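Local coordinates for protein integral membrane indolylacetylinositol arabinosyltransferase EmbC (Mycolicibacterium smegmatis, PDB 7BVE) that probably transfers arabinose units to growing arabinan chains of the mycobacterial cell wall, as a membrane-embedded glycosyltransferase that binds the drug ethambutol, at residues 299-304 against 492-497; 361-366 against 590-595; 406-411 against 444-449. All coordinates share one frame; numbering follows the deposited sequence.

How the contacts relate
From the N terminus, residues 299-304 come first, in the loop after helix 281-293; they meet 492-497, at the end of helix 479-492 and just past it, and so close the loop of contact 1. Contact 2 starts inside that loop, at the beginning of helix 361-378, and is completed beyond it at the end of helix 582-592, so contacts 1 and 2 cross. Contact 3 (406-411 with 444-449) is nested within both loops and joins the turn between helices 385-405 and 409-422 to the last turns of helix 440-449. All three belong to the GT-C family region: contact 1 lies beside the ethambutol site, whereas contacts 2 and 3 tie helix ends, their centres about 33 Å apart.

Contact 1. Residues 299-304 against 492-497; sequences YYRWFG and VGPSLA
W302 and R301 meet V492, G493 and P494 where a loop of this GT-C glycosyltransferase meets the end of helix 479-492 and the chain just beyond it, beside the ethambutol site; the W302 side chain and the bound drug approach to about 4 Å at their nearest atoms. The indole turns its edge to V492 and G493. With CG beside the backbone N (chi1 -61°), W302 swings its ring toward V492, whose CG1 lies at the edge in the ring plane, 3.6 Å from W302 CD1. The two side chains run past each other in opposite directions. Farther along the same edge, W302 NE1 is 3.4 Å from G493 CA. P494 CD approaches W302 CZ2 obliquely, at 4.2 Å. No hydrogen bond joins the two segments; van der Waals contacts of the indole and of the guanidinium carry the contact.

R301 reaches across with its chain extended from CG to NE. Its CG lies over the centre of the W302 ring, 3.8 Å above the plane, and so covers one face of the indole. The guanidinium then has G493 CA at its edge, while its NH2 is hydrogen-bonded to V1004 O, a partner from the C-terminal region. R301 NH1 comes within 3.5 Å of P494 CD.

Contact 2. Residues 361-366 against 590-595; sequences RAAAWT and AAVAVT
Helix 361-378 near its start and helix 582-592 at its end come together most closely at A363 and A591, whose CA atoms are 5.1 Å apart. With only methyl groups between them, the two backbones come close. The A591 methyl points at the partner helix and settles between successive turns: its CB lies 3.7 Å from A363 CA and 4.2 Å from A362 O. One turn on, T366 CG2 reaches the same methyl, 3.6 Å from A591 CB. In T366, chi1 of -174° turns OG1 away and brings CG2 to the A591 methyl. A363 adds its own CB, 4.1 Å from A591 CB.

This is close helix-helix packing in the multi-helical GT-C membrane region, and residues 590-594 end a predicted transmembrane segment. No hydrogen bond crosses between 361-366 and 590-595. V592 flanks the alanines with CG2, 4.5 Å from A363 CB; its side chain also packs on A356, A357, I543 and T546 of surrounding loops. Just past the helix, T595 OG1 folds back to V592 O in a weak hydrogen bond of 3.3 Å. Helix 688-710 covers T366 from another direction through L689 and A690, and L689 also touches A590.

Contact 3. Residues 406-411 against 444-449; sequences SRLLPV and TIVAAH
L408 N and L409 N both donate to D238 OD2 near the start of helix 409-422, and L408 then packs on I445 and V446. With both amides on one carboxylate oxygen, the backbone is tied at L408. From there L408 CD2 reaches I445 CG2 at 3.7 Å and V446 CG2 at 4.0 Å. L408 and I445 lie alongside, pointing opposite ways, whereas leucine and valine stand at about a right angle.

I445 works with both its branches. CG2 faces L408, while the other branch bends (chi2 -55°) and takes CD1 back to S406, 3.7 Å from both S406 CA and S406 OG. S406 is the residue at which the chain leaves helix 385-405, with a positive phi of 59°, and after this turn its carbonyl lies by H449. There S406 O lies near the plane of the imidazole, at its edge, 3.2 Å from H449 CE1. I445 O lies above one face of that ring, offset toward the rim.

The contact thus packs a turn between consecutive helices of the GT-C membrane region against the end of helix 440-449, beside the phosphopantetheine pocket that R401 and T405 line. R407 starts away from helix 440-449, and its side chain is about 4 Å from the bound phosphopantetheine at the nearest atoms. Helix 214-238 supplies D238 and touches R407 and L409, and L458 of helix 456-467 packs on both L408 and H449.

Contact 1. Residues 299-304 against 492-497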
# COMPACT_ATOMS: atom_id res chain seq x y z
N TYR A 299 17.72 -6.66 22.53
CA TYR A 299 17.88 -5.65 23.55
C TYR A 299 16.76 -4.63 23.52
O TYR A 299 16.34 -4.12 24.56
CB TYR A 299 19.25 -5.01 23.35
CG TYR A 299 19.68 -3.97 24.34
CD1 TYR A 299 20.01 -4.32 25.64
CD2 TYR A 299 19.85 -2.66 23.95
CE1 TYR A 299 20.45 -3.37 26.52
CE2 TYR A 299 20.28 -1.71 24.83
CZ TYR A 299 20.59 -2.07 26.11
OH TYR A 299 21.03 -1.12 26.98
N TYR A 300 16.24 -4.34 22.33
CA TYR A 300 15.26 -3.29 22.17
C TYR A 300 13.83 -3.79 22.17
O TYR A 300 12.92 -2.97 22.17
CB TYR A 300 15.54 -2.52 20.87
CG TYR A 300 16.83 -1.76 20.86
CD1 TYR A 300 16.94 -0.53 21.48
CD2 TYR A 300 17.95 -2.26 20.22
CE1 TYR A 300 18.11 0.17 21.48
CE2 TYR A 300 19.13 -1.56 20.21
CZ TYR A 300 19.21 -0.35 20.83
OH TYR A 300 20.38 0.35 20.82
N ARG A 301 13.59 -5.09 22.18
CA ARG A 301 12.23 -5.58 22.06
C ARG A 301 12.15 -6.96 22.70
O ARG A 301 13.16 -7.64 22.87
CB ARG A 301 11.79 -5.58 20.59
CG ARG A 301 10.30 -5.72 20.32
CD ARG A 301 9.97 -5.42 18.89
NE ARG A 301 8.56 -5.68 18.62
CZ ARG A 301 7.56 -4.83 18.86
NH1 ARG A 301 6.33 -5.21 18.57
NH2 ARG A 301 7.78 -3.64 19.37
N TRP A 302 10.93 -7.32 23.11
CA TRP A 302 10.52 -8.66 23.55
C TRP A 302 11.16 -9.10 24.86
O TRP A 302 11.64 -10.22 24.96
CB TRP A 302 10.74 -9.74 22.49
CG TRP A 302 10.00 -9.53 21.23
CD1 TRP A 302 8.66 -9.48 21.08
CD2 TRP A 302 10.55 -9.51 19.92
NE1 TRP A 302 8.34 -9.33 19.77
CE2 TRP A 302 9.49 -9.36 19.03
CE3 TRP A 302 11.85 -9.56 19.41
CZ2 TRP A 302 9.68 -9.26 17.66
CZ3 TRP A 302 12.03 -9.46 18.06
CH2 TRP A 302 10.96 -9.31 17.20
N PHE A 303 11.18 -8.21 25.86
CA PHE A 303 11.24 -8.58 27.28
C PHE A 303 12.55 -9.26 27.68
O PHE A 303 12.61 -9.95 28.69
CB PHE A 303 10.05 -9.47 27.63
CG PHE A 303 8.73 -8.75 27.57
CD1 PHE A 303 8.61 -7.48 28.04
CD2 PHE A 303 7.68 -9.30 26.90
CE1 PHE A 303 7.40 -6.83 27.93
CE2 PHE A 303 6.48 -8.64 26.77
CZ PHE A 303 6.36 -7.41 27.29
N GLY A 304 13.61 -9.10 26.90
CA GLY A 304 14.86 -9.73 27.24
C GLY A 304 15.00 -11.17 26.79
O GLY A 304 15.92 -11.85 27.25
N VAL A 492 3.79 -11.98 20.14
CA VAL A 492 3.87 -10.56 20.44
C VAL A 492 4.09 -9.74 19.18
O VAL A 492 3.28 -8.89 18.83
CB VAL A 492 4.98 -10.27 21.46
CG1 VAL A 492 5.16 -8.79 21.65
CG2 VAL A 492 4.66 -10.91 22.78
N GLY A 493 5.20 -10.00 18.50
CA GLY A 493 5.77 -9.02 17.61
C GLY A 493 5.13 -9.01 16.25
O GLY A 493 4.17 -9.73 15.98
N PRO A 494 5.67 -8.17 15.37
CA PRO A 494 5.19 -8.12 13.99
C PRO A 494 5.62 -9.37 13.24
O PRO A 494 6.81 -9.62 13.03
CB PRO A 494 5.85 -6.86 13.42
CG PRO A 494 7.05 -6.65 14.27
CD PRO A 494 6.68 -7.13 15.64
N SER A 495 4.65 -10.19 12.86
CA SER A 495 4.91 -11.42 12.13
C SER A 495 3.82 -11.57 11.08
O SER A 495 2.67 -11.86 11.41
CB SER A 495 4.93 -12.63 13.06
OG SER A 495 3.64 -12.87 13.58
N LEU A 496 4.19 -11.35 9.82
CA LEU A 496 3.27 -11.49 8.71
C LEU A 496 3.30 -12.92 8.20
O LEU A 496 4.27 -13.65 8.36
CB LEU A 496 3.66 -10.52 7.60
CG LEU A 496 3.55 -9.05 7.98
CD1 LEU A 496 4.12 -8.19 6.89
CD2 LEU A 496 2.11 -8.68 8.23
N ALA A 497 2.20 -13.32 7.57
CA ALA A 497 2.06 -14.68 7.08
C ALA A 497 2.60 -14.79 5.66
O ALA A 497 3.11 -13.83 5.09
CB ALA A 497 0.61 -15.13 7.17

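Contact 2. Residues 361-366 against 590-595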
# COMPACT_ATOMS: atom_id res chain seq x y z
N ARG A 361 34.05 -11.09 -23.04
CA ARG A 361 34.34 -10.04 -22.07
C ARG A 361 33.09 -9.32 -21.60
O ARG A 361 33.06 -8.82 -20.46
CB ARG A 361 35.32 -9.03 -22.67
CG ARG A 361 36.66 -9.63 -23.01
CD ARG A 361 37.35 -10.17 -21.76
NE ARG A 361 37.66 -9.10 -20.82
CZ ARG A 361 37.85 -9.28 -19.51
NH1 ARG A 361 37.74 -10.49 -18.98
NH2 ARG A 361 38.13 -8.24 -18.74
N ALA A 362 32.04 -9.28 -22.42
CA ALA A 362 30.80 -8.64 -22.02
C ALA A 362 30.12 -9.36 -20.88
O ALA A 362 29.47 -8.73 -20.04
CB ALA A 362 29.85 -8.55 -23.21
N ALA A 363 30.29 -10.69 -20.80
CA ALA A 363 29.79 -11.46 -19.67
C ALA A 363 30.48 -11.07 -18.38
O ALA A 363 29.83 -10.92 -17.34
CB ALA A 363 29.97 -12.95 -19.94
N ALA A 364 31.80 -10.85 -18.43
CA ALA A 364 32.55 -10.44 -17.25
C ALA A 364 32.15 -9.04 -16.79
O ALA A 364 31.98 -8.79 -15.59
CB ALA A 364 34.04 -10.50 -17.53
N TRP A 365 31.98 -8.11 -17.74
CA TRP A 365 31.62 -6.75 -17.36
C TRP A 365 30.20 -6.66 -16.82
O TRP A 365 29.96 -5.95 -15.84
CB TRP A 365 31.85 -5.80 -18.54
CG TRP A 365 33.30 -5.49 -18.72
CD1 TRP A 365 34.20 -6.18 -19.46
CD2 TRP A 365 34.02 -4.39 -18.15
NE1 TRP A 365 35.43 -5.61 -19.38
CE2 TRP A 365 35.35 -4.50 -18.58
CE3 TRP A 365 33.67 -3.33 -17.32
CZ2 TRP A 365 36.33 -3.59 -18.21
CZ3 TRP A 365 34.64 -2.43 -16.95
CH2 TRP A 365 35.95 -2.56 -17.40
N THR A 366 29.25 -7.41 -17.37
CA THR A 366 27.91 -7.32 -16.80
C THR A 366 27.76 -8.15 -15.53
O THR A 366 26.91 -7.83 -14.69
CB THR A 366 26.84 -7.70 -17.81
OG1 THR A 366 25.55 -7.46 -17.25
CG2 THR A 366 26.91 -9.11 -18.13
N ALA A 590 22.80 -14.11 -18.85
CA ALA A 590 22.02 -13.19 -19.66
C ALA A 590 22.87 -12.36 -20.60
O ALA A 590 22.32 -11.67 -21.46
CB ALA A 590 21.21 -12.26 -18.76
N ALA A 591 24.19 -12.38 -20.46
CA ALA A 591 25.01 -11.79 -21.51
C ALA A 591 25.30 -12.77 -22.62
O ALA A 591 25.40 -12.38 -23.78
CB ALA A 591 26.33 -11.29 -20.95
N VAL A 592 25.48 -14.05 -22.28
CA VAL A 592 25.68 -15.04 -23.34
C VAL A 592 24.38 -15.27 -24.11
O VAL A 592 24.40 -15.48 -25.33
CB VAL A 592 26.27 -16.32 -22.74
CG1 VAL A 592 26.41 -17.42 -23.77
CG2 VAL A 592 27.60 -16.02 -22.16
N ALA A 593 23.24 -15.14 -23.45
CA ALA A 593 21.95 -15.38 -24.09
C ALA A 593 21.49 -14.27 -25.01
O ALA A 593 20.39 -14.37 -25.57
CB ALA A 593 20.88 -15.62 -23.02
N VAL A 594 22.27 -13.21 -25.20
CA VAL A 594 21.84 -12.06 -25.98
C VAL A 594 22.69 -11.84 -27.23
O VAL A 594 22.14 -11.40 -28.26
CB VAL A 594 21.82 -10.79 -25.08
CG1 VAL A 594 21.67 -9.49 -25.84
CG2 VAL A 594 20.65 -10.88 -24.15
N THR A 595 23.96 -12.26 -27.24
CA THR A 595 24.90 -12.05 -28.33
C THR A 595 24.46 -12.62 -29.67
O THR A 595 23.54 -13.44 -29.73
CB THR A 595 26.26 -12.66 -27.97
OG1 THR A 595 26.10 -14.07 -27.75
CG2 THR A 595 26.82 -12.03 -26.73

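Contact 3. Residues 406-411 against 444-449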
# COMPACT_ATOMS: atom_id res chain seq x y z
N SER A 406 32.88 -36.69 -8.78
CA SER A 406 32.11 -37.83 -8.27
C SER A 406 32.59 -38.27 -6.89
O SER A 406 33.04 -39.40 -6.68
CB SER A 406 32.11 -39.00 -9.26
OG SER A 406 31.35 -40.08 -8.78
N ARG A 407 32.49 -37.35 -5.93
CA ARG A 407 32.95 -37.55 -4.56
C ARG A 407 31.93 -36.95 -3.61
O ARG A 407 31.21 -36.01 -3.96
CB ARG A 407 34.32 -36.93 -4.34
CG ARG A 407 35.45 -37.71 -4.98
CD ARG A 407 36.78 -37.02 -4.84
NE ARG A 407 37.86 -37.88 -5.31
CZ ARG A 407 39.13 -37.52 -5.38
NH1 ARG A 407 39.49 -36.29 -5.03
NH2 ARG A 407 40.04 -38.38 -5.81
N LEU A 408 31.88 -37.48 -2.39
CA LEU A 408 30.84 -37.13 -1.43
C LEU A 408 31.27 -36.12 -0.38
O LEU A 408 30.40 -35.49 0.24
CB LEU A 408 30.34 -38.38 -0.71
CG LEU A 408 29.46 -39.32 -1.50
CD1 LEU A 408 29.24 -40.56 -0.70
CD2 LEU A 408 28.16 -38.64 -1.74
N LEU A 409 32.57 -35.96 -0.16
CA LEU A 409 33.02 -35.01 0.85
C LEU A 409 32.69 -33.55 0.54
O LEU A 409 32.27 -32.85 1.48
CB LEU A 409 34.53 -35.19 1.10
CG LEU A 409 35.15 -34.28 2.16
CD1 LEU A 409 34.58 -34.56 3.52
CD2 LEU A 409 36.64 -34.44 2.18
N PRO A 410 32.81 -33.01 -0.69
CA PRO A 410 32.29 -31.65 -0.91
C PRO A 410 30.78 -31.53 -0.80
O PRO A 410 30.29 -30.45 -0.47
CB PRO A 410 32.80 -31.30 -2.31
CG PRO A 410 33.13 -32.55 -2.93
CD PRO A 410 33.62 -33.42 -1.86
N VAL A 411 30.03 -32.61 -0.99
CA VAL A 411 28.59 -32.56 -0.75
C VAL A 411 28.31 -32.46 0.75
O VAL A 411 27.42 -31.71 1.19
CB VAL A 411 27.91 -33.77 -1.39
CG1 VAL A 411 26.43 -33.78 -1.12
CG2 VAL A 411 28.16 -33.77 -2.89
N THR A 444 22.79 -39.40 -7.65
CA THR A 444 23.66 -39.89 -8.72
C THR A 444 25.02 -40.32 -8.18
O THR A 444 25.57 -41.34 -8.63
CB THR A 444 23.83 -38.80 -9.78
OG1 THR A 444 22.54 -38.34 -10.19
CG2 THR A 444 24.55 -39.35 -11.00
N ILE A 445 25.56 -39.60 -7.20
CA ILE A 445 26.86 -39.95 -6.64
C ILE A 445 26.75 -41.17 -5.72
O ILE A 445 27.62 -42.04 -5.73
CB ILE A 445 27.48 -38.75 -5.91
CG1 ILE A 445 27.64 -37.57 -6.87
CG2 ILE A 445 28.83 -39.08 -5.37
CD1 ILE A 445 28.41 -37.90 -8.11
N VAL A 446 25.68 -41.25 -4.92
CA VAL A 446 25.54 -42.36 -3.98
C VAL A 446 25.25 -43.66 -4.73
O VAL A 446 25.80 -44.72 -4.38
CB VAL A 446 24.45 -42.03 -2.94
CG1 VAL A 446 24.05 -43.25 -2.14
CG2 VAL A 446 24.97 -41.00 -1.97
N ALA A 447 24.47 -43.61 -5.81
CA ALA A 447 24.13 -44.82 -6.55
C ALA A 447 25.31 -45.40 -7.33
O ALA A 447 25.19 -46.53 -7.81
CB ALA A 447 22.98 -44.52 -7.51
N ALA A 448 26.42 -44.68 -7.46
CA ALA A 448 27.60 -45.19 -8.13
C ALA A 448 28.59 -45.86 -7.20
O ALA A 448 29.29 -46.79 -7.62
CB ALA A 448 28.31 -44.06 -8.88
N HIS A 449 28.67 -45.43 -5.94
CA HIS A 449 29.64 -45.94 -4.99
C HIS A 449 29.09 -47.05 -4.11
O HIS A 449 29.86 -47.64 -3.34
CB HIS A 449 30.14 -44.82 -4.07
CG HIS A 449 30.99 -43.80 -4.76
ND1 HIS A 449 31.34 -42.61 -4.17
CD2 HIS A 449 31.56 -43.80 -5.99
CE1 HIS A 449 32.09 -41.92 -5.00
NE2 HIS A 449 32.24 -42.61 -6.11